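Local coordinates for odorant-binding protein 1F (Rattus norvegicus, PDB 3FIQ) that probably binds a wide variety of chemical odorants, as a secreted lipocalin of the nasal epithelium, at residues A[7-18]-A[37-48]. Sequence-based numbering, arbitrary orientation.
With EDO (1,2-ethanediol), chain D.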
loop_
_atom_site.group_PDB
_atom_site.type_symbol
_atom_site.label_atom_id
_atom_site.label_comp_id
_atom_site.label_asym_id
_atom_site.label_seq_id
_atom_site.Cartn_x
_atom_site.Cartn_y
_atom_site.Cartn_z
ATOM N N ILE A 7 8.292 -5.009 10.923
ATOM C CA ILE A 7 7.937 -6.269 10.269
ATOM C C ILE A 7 9.176 -7.124 10.038
ATOM O O ILE A 7 10.296 -6.633 9.805
ATOM C CB ILE A 7 7.251 -6.039 8.896
ATOM C CG1 ILE A 7 8.015 -4.998 8.103
ATOM C CG2 ILE A 7 5.869 -5.655 9.106
ATOM C CD1 ILE A 7 7.341 -4.613 6.796
ATOM N N SER A 8 8.947 -8.426 10.096
ATOM C CA SER A 8 10.015 -9.385 9.921
ATOM C C SER A 8 9.866 -10.101 8.630
ATOM O O SER A 8 8.827 -10.149 8.036
ATOM C CB SER A 8 9.980 -10.386 11.057
ATOM O OG SER A 8 8.904 -11.213 10.904
ATOM N N PRO A 9 10.928 -10.680 8.145
ATOM C CA PRO A 9 10.770 -11.474 6.946
ATOM C C PRO A 9 9.712 -12.555 7.037
ATOM O O PRO A 9 8.975 -12.827 6.059
ATOM C CB PRO A 9 12.130 -12.087 6.723
ATOM C CG PRO A 9 13.070 -11.237 7.571
ATOM C CD PRO A 9 12.326 -10.555 8.604
ATOM N N SER A 10 9.687 -13.280 8.154
ATOM C CA SER A 10 8.698 -14.327 8.316
ATOM C C SER A 10 7.292 -13.759 8.220
ATOM O O SER A 10 6.382 -14.414 7.667
ATOM C CB SER A 10 8.845 -14.962 9.714
ATOM O OG SER A 10 10.040 -15.722 9.779
ATOM N N GLU A 11 7.067 -12.559 8.743
ATOM C CA GLU A 11 5.747 -11.927 8.671
ATOM C C GLU A 11 5.353 -11.544 7.250
ATOM O O GLU A 11 4.208 -11.779 6.790
ATOM C CB GLU A 11 5.659 -10.691 9.550
ATOM C CG GLU A 11 5.566 -11.031 11.057
ATOM C CD GLU A 11 5.799 -9.878 11.976
ATOM O OE1 GLU A 11 6.483 -8.916 11.636
ATOM O OE2 GLU A 11 5.324 -9.949 13.118
ATOM N N VAL A 12 6.305 -10.984 6.536
ATOM C CA VAL A 12 5.920 -10.406 5.247
ATOM C C VAL A 12 6.182 -11.232 3.987
ATOM O O VAL A 12 5.481 -11.024 3.009
ATOM C CB VAL A 12 6.490 -9.009 5.044
ATOM C CG1 VAL A 12 6.187 -8.106 6.181
ATOM C CG2 VAL A 12 7.863 -9.102 4.884
ATOM N N ASN A 13 7.106 -12.175 3.972
ATOM C CA ASN A 13 7.526 -12.784 2.758
ATOM C C ASN A 13 6.428 -13.646 2.165
ATOM O O ASN A 13 5.893 -14.523 2.821
ATOM C CB ASN A 13 8.801 -13.577 2.969
ATOM C CG ASN A 13 10.012 -12.680 3.082
ATOM O OD1 ASN A 13 9.898 -11.487 3.170
ATOM N ND2 ASN A 13 11.156 -13.289 3.203
ATOM N N GLY A 14 6.049 -13.392 0.935
ATOM C CA GLY A 14 5.009 -14.175 0.299
ATOM C C GLY A 14 4.109 -13.324 -0.562
ATOM O O GLY A 14 4.408 -12.138 -0.752
ATOM N N ASP A 15 3.012 -13.916 -1.028
ATOM C CA ASP A 15 2.081 -13.196 -1.876
ATOM C C ASP A 15 1.152 -12.348 -1.018
ATOM O O ASP A 15 0.736 -12.748 0.071
ATOM C CB ASP A 15 1.255 -14.220 -2.636
ATOM C CG ASP A 15 2.021 -14.970 -3.711
ATOM O OD1 ASP A 15 3.088 -14.572 -4.172
ATOM O OD2 ASP A 15 1.455 -16.016 -4.156
ATOM N N TRP A 16 0.785 -11.187 -1.569
ATOM C CA TRP A 16 -0.123 -10.232 -0.935
ATOM C C TRP A 16 -0.920 -9.618 -2.039
ATOM O O TRP A 16 -0.499 -9.556 -3.182
ATOM C CB TRP A 16 0.635 -9.101 -0.221
ATOM C CG TRP A 16 1.326 -9.534 1.043
ATOM C CD1 TRP A 16 2.551 -10.088 1.102
ATOM C CD2 TRP A 16 0.822 -9.507 2.380
ATOM N NE1 TRP A 16 2.849 -10.387 2.387
ATOM C CE2 TRP A 16 1.789 -10.047 3.191
ATOM C CE3 TRP A 16 -0.347 -9.019 2.965
ATOM C CZ2 TRP A 16 1.654 -10.142 4.591
ATOM C CZ3 TRP A 16 -0.487 -9.102 4.313
ATOM C CH2 TRP A 16 0.489 -9.657 5.125
ATOM N N ARG A 17 -2.090 -9.126 -1.687
ATOM C CA ARG A 17 -2.929 -8.392 -2.605
ATOM C C ARG A 17 -3.395 -7.136 -1.948
ATOM O O ARG A 17 -3.329 -6.966 -0.736
ATOM C CB ARG A 17 -4.209 -9.207 -2.942
ATOM C CG ARG A 17 -5.153 -9.459 -1.751
ATOM C CD ARG A 17 -6.221 -10.533 -2.023
ATOM N NE ARG A 17 -7.085 -10.150 -3.097
ATOM C CZ ARG A 17 -7.875 -10.939 -3.824
ATOM N NH1 ARG A 17 -7.980 -12.240 -3.570
ATOM N NH2 ARG A 17 -8.590 -10.400 -4.820
ATOM N N THR A 18 -3.839 -6.189 -2.769
ATOM C CA THR A 18 -4.387 -4.944 -2.247
ATOM C C THR A 18 -5.872 -5.063 -2.142
ATOM O O THR A 18 -6.575 -5.300 -3.150
ATOM C CB THR A 18 -4.059 -3.792 -3.151
ATOM O OG1 THR A 18 -2.649 -3.669 -3.308
ATOM C CG2 THR A 18 -4.588 -2.460 -2.561
ATOM N N ALA A 37 -2.008 0.694 -6.736
ATOM C CA ALA A 37 -1.116 -0.449 -6.803
ATOM C C ALA A 37 -1.808 -1.690 -6.325
ATOM O O ALA A 37 -2.300 -1.735 -5.160
ATOM C CB ALA A 37 0.039 -0.218 -5.889
ATOM N N TYR A 38 -1.842 -2.678 -7.214
ATOM C CA TYR A 38 -2.429 -4.012 -6.920
ATOM C C TYR A 38 -1.251 -4.909 -6.487
ATOM O O TYR A 38 -0.477 -5.394 -7.330
ATOM C CB TYR A 38 -3.088 -4.595 -8.125
ATOM C CG TYR A 38 -4.342 -3.890 -8.617
ATOM C CD1 TYR A 38 -4.265 -2.746 -9.430
ATOM C CD2 TYR A 38 -5.615 -4.355 -8.253
ATOM C CE1 TYR A 38 -5.468 -2.103 -9.861
ATOM C CE2 TYR A 38 -6.763 -3.740 -8.681
ATOM C CZ TYR A 38 -6.680 -2.605 -9.483
ATOM O OH TYR A 38 -7.822 -1.982 -9.948
ATOM N N PHE A 39 -1.070 -5.063 -5.170
ATOM C CA PHE A 39 0.096 -5.833 -4.695
ATOM C C PHE A 39 0.039 -7.222 -5.260
ATOM O O PHE A 39 -1.030 -7.786 -5.506
ATOM C CB PHE A 39 0.088 -5.905 -3.153
ATOM C CG PHE A 39 0.797 -4.702 -2.482
ATOM C CD1 PHE A 39 0.802 -3.436 -3.033
ATOM C CD2 PHE A 39 1.402 -4.856 -1.262
ATOM C CE1 PHE A 39 1.466 -2.347 -2.398
ATOM C CE2 PHE A 39 2.030 -3.770 -0.639
ATOM C CZ PHE A 39 2.039 -2.537 -1.190
ATOM N N GLN A 40 1.232 -7.775 -5.439
ATOM C CA GLN A 40 1.418 -9.182 -5.744
ATOM C C GLN A 40 2.277 -9.919 -4.739
ATOM O O GLN A 40 1.998 -11.085 -4.401
ATOM C CB GLN A 40 1.992 -9.283 -7.160
ATOM C CG GLN A 40 2.138 -10.737 -7.644
ATOM C CD GLN A 40 2.546 -10.778 -9.092
ATOM O OE1 GLN A 40 3.742 -10.892 -9.423
ATOM N NE2 GLN A 40 1.567 -10.671 -9.952
ATOM N N HIS A 41 3.388 -9.323 -4.295
ATOM C CA HIS A 41 4.359 -10.055 -3.484
ATOM C C HIS A 41 5.220 -9.114 -2.717
ATOM O O HIS A 41 5.491 -8.002 -3.184
ATOM C CB HIS A 41 5.256 -10.909 -4.436
ATOM C CG HIS A 41 6.074 -11.976 -3.771
ATOM N ND1 HIS A 41 7.349 -11.730 -3.296
ATOM C CD2 HIS A 41 5.795 -13.283 -3.458
ATOM C CE1 HIS A 41 7.817 -12.844 -2.730
ATOM N NE2 HIS A 41 6.924 -13.795 -2.849
ATOM N N MET A 42 5.668 -9.555 -1.537
ATOM C CA MET A 42 6.663 -8.830 -0.735
ATOM C C MET A 42 7.749 -9.743 -0.313
ATOM O O MET A 42 7.534 -10.956 -0.020
ATOM C CB MET A 42 6.002 -8.200 0.475
ATOM C CG MET A 42 4.980 -7.160 0.143
ATOM S SD MET A 42 4.558 -5.977 1.464
ATOM C CE MET A 42 3.579 -7.010 2.518
ATOM N N GLU A 43 8.977 -9.199 -0.244
ATOM C CA GLU A 43 10.076 -10.007 0.222
ATOM C C GLU A 43 11.132 -9.158 0.890
ATOM O O GLU A 43 11.572 -8.179 0.308
ATOM C CB GLU A 43 10.704 -10.758 -0.935
ATOM C CG GLU A 43 11.872 -11.604 -0.588
ATOM C CD GLU A 43 12.632 -12.062 -1.835
ATOM O OE1 GLU A 43 12.291 -11.661 -2.979
ATOM O OE2 GLU A 43 13.612 -12.780 -1.649
ATOM N N CYS A 44 11.553 -9.489 2.110
ATOM C CA CYS A 44 12.733 -8.849 2.648
ATOM C C CYS A 44 13.648 -9.862 3.295
ATOM O O CYS A 44 13.261 -11.027 3.477
ATOM C CB CYS A 44 12.417 -7.734 3.629
ATOM S SG CYS A 44 11.157 -8.163 4.944
ATOM N N GLY A 45 14.842 -9.402 3.688
ATOM C CA GLY A 45 15.846 -10.245 4.295
ATOM C C GLY A 45 16.138 -9.788 5.688
ATOM O O GLY A 45 15.340 -9.117 6.301
ATOM N N ASP A 46 17.280 -10.195 6.198
ATOM C CA ASP A 46 17.754 -9.770 7.494
ATOM C C ASP A 46 17.176 -8.411 7.904
ATOM O O ASP A 46 17.377 -7.366 7.192
ATOM C CB ASP A 46 19.282 -9.697 7.429
ATOM C CG ASP A 46 19.909 -11.004 6.920
ATOM O OD1 ASP A 46 19.789 -12.029 7.640
ATOM O OD2 ASP A 46 20.519 -11.009 5.817
ATOM N N GLU A 47 16.456 -8.460 9.029
ATOM C CA GLU A 47 15.932 -7.290 9.698
ATOM C C GLU A 47 14.915 -6.541 8.830
ATOM O O GLU A 47 14.457 -5.487 9.221
ATOM C CB GLU A 47 17.064 -6.312 10.068
ATOM C CG GLU A 47 18.265 -6.910 10.846
ATOM C CD GLU A 47 17.813 -7.655 12.074
ATOM O OE1 GLU A 47 17.012 -7.082 12.855
ATOM O OE2 GLU A 47 18.238 -8.824 12.239
ATOM N N CYS A 48 14.564 -7.091 7.672
ATOM C CA CYS A 48 13.702 -6.402 6.693
ATOM C C CYS A 48 14.227 -5.009 6.342
ATOM O O CYS A 48 13.438 -4.044 6.178
ATOM C CB CYS A 48 12.285 -6.276 7.242
ATOM S SG CYS A 48 11.013 -6.409 5.978
HETATM C C1 EDO D . 4.473 -15.881 9.905
HETATM O O1 EDO D . 3.962 -15.672 8.572
HETATM C C2 EDO D . 3.574 -15.243 10.938
HETATM O O2 EDO D . 2.905 -14.061 10.464
HETATM O O HOH W 1 11.996 -4.831 11.170
HETATM O O HOH W 2 -3.654 -6.747 -5.571
#
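The indole of Trp16 takes the methyl of Met42 on one face: CE stands over the five-membered ring, 3.4 Å from its centroid and 7° off the normal, a CH-pi contact, with SD farther out above the same face. The methionine chain runs extended to its sulfur and then bends (chi3 -74°), which brings the methyl round onto the indole. At the ring's edge, in plane, Trp16 NE1 donates to Val12 O at 2.8 Å, fixing how the indole is turned, while Lys120 makes a cation-pi contact with it. The imidazole of His41 carries Gly14 O over one face and, at its edge, Asp15 OD1 lying 3.1 Å from His41 CD2; carboxylate and ring planes stand 73° apart.

Gly14 and Trp16 form the Gly-x-Trp signature of lipocalins on the first barrel strand, which here follows the short helix 9-12, with its Ser8–Glu11 capping box, and pairs antiparallel with strand 38-44. Gly14 and Met42 exchange two backbone hydrogen bonds as a hydrogen-bonded pair. Farther along, Gln40 and His41 form a classic bulge opposite Ile54, and beyond it Thr18 OG1 donates to Ala37 O at 2.7 Å and accepts from Phe39 N at 2.8 Å, a side chain standing in for main-chain pairing.

At the helix end, the Asn13 amide mimics a peptide group. Asn13 OD1 accepts from Cys44 N at 2.8 Å, the donor tilted from its carbonyl plane, and ND2 donates to Cys44 O within its own amide plane. A leucine here would probably leave both backbone groups of Cys44 without these mates and free the strand end to shift. Nearby, the Cys44–Cys48 disulfide closes the loop 44-48, against which Pro9 packs, its CB near Cys44 O and its CG near Gly45 O.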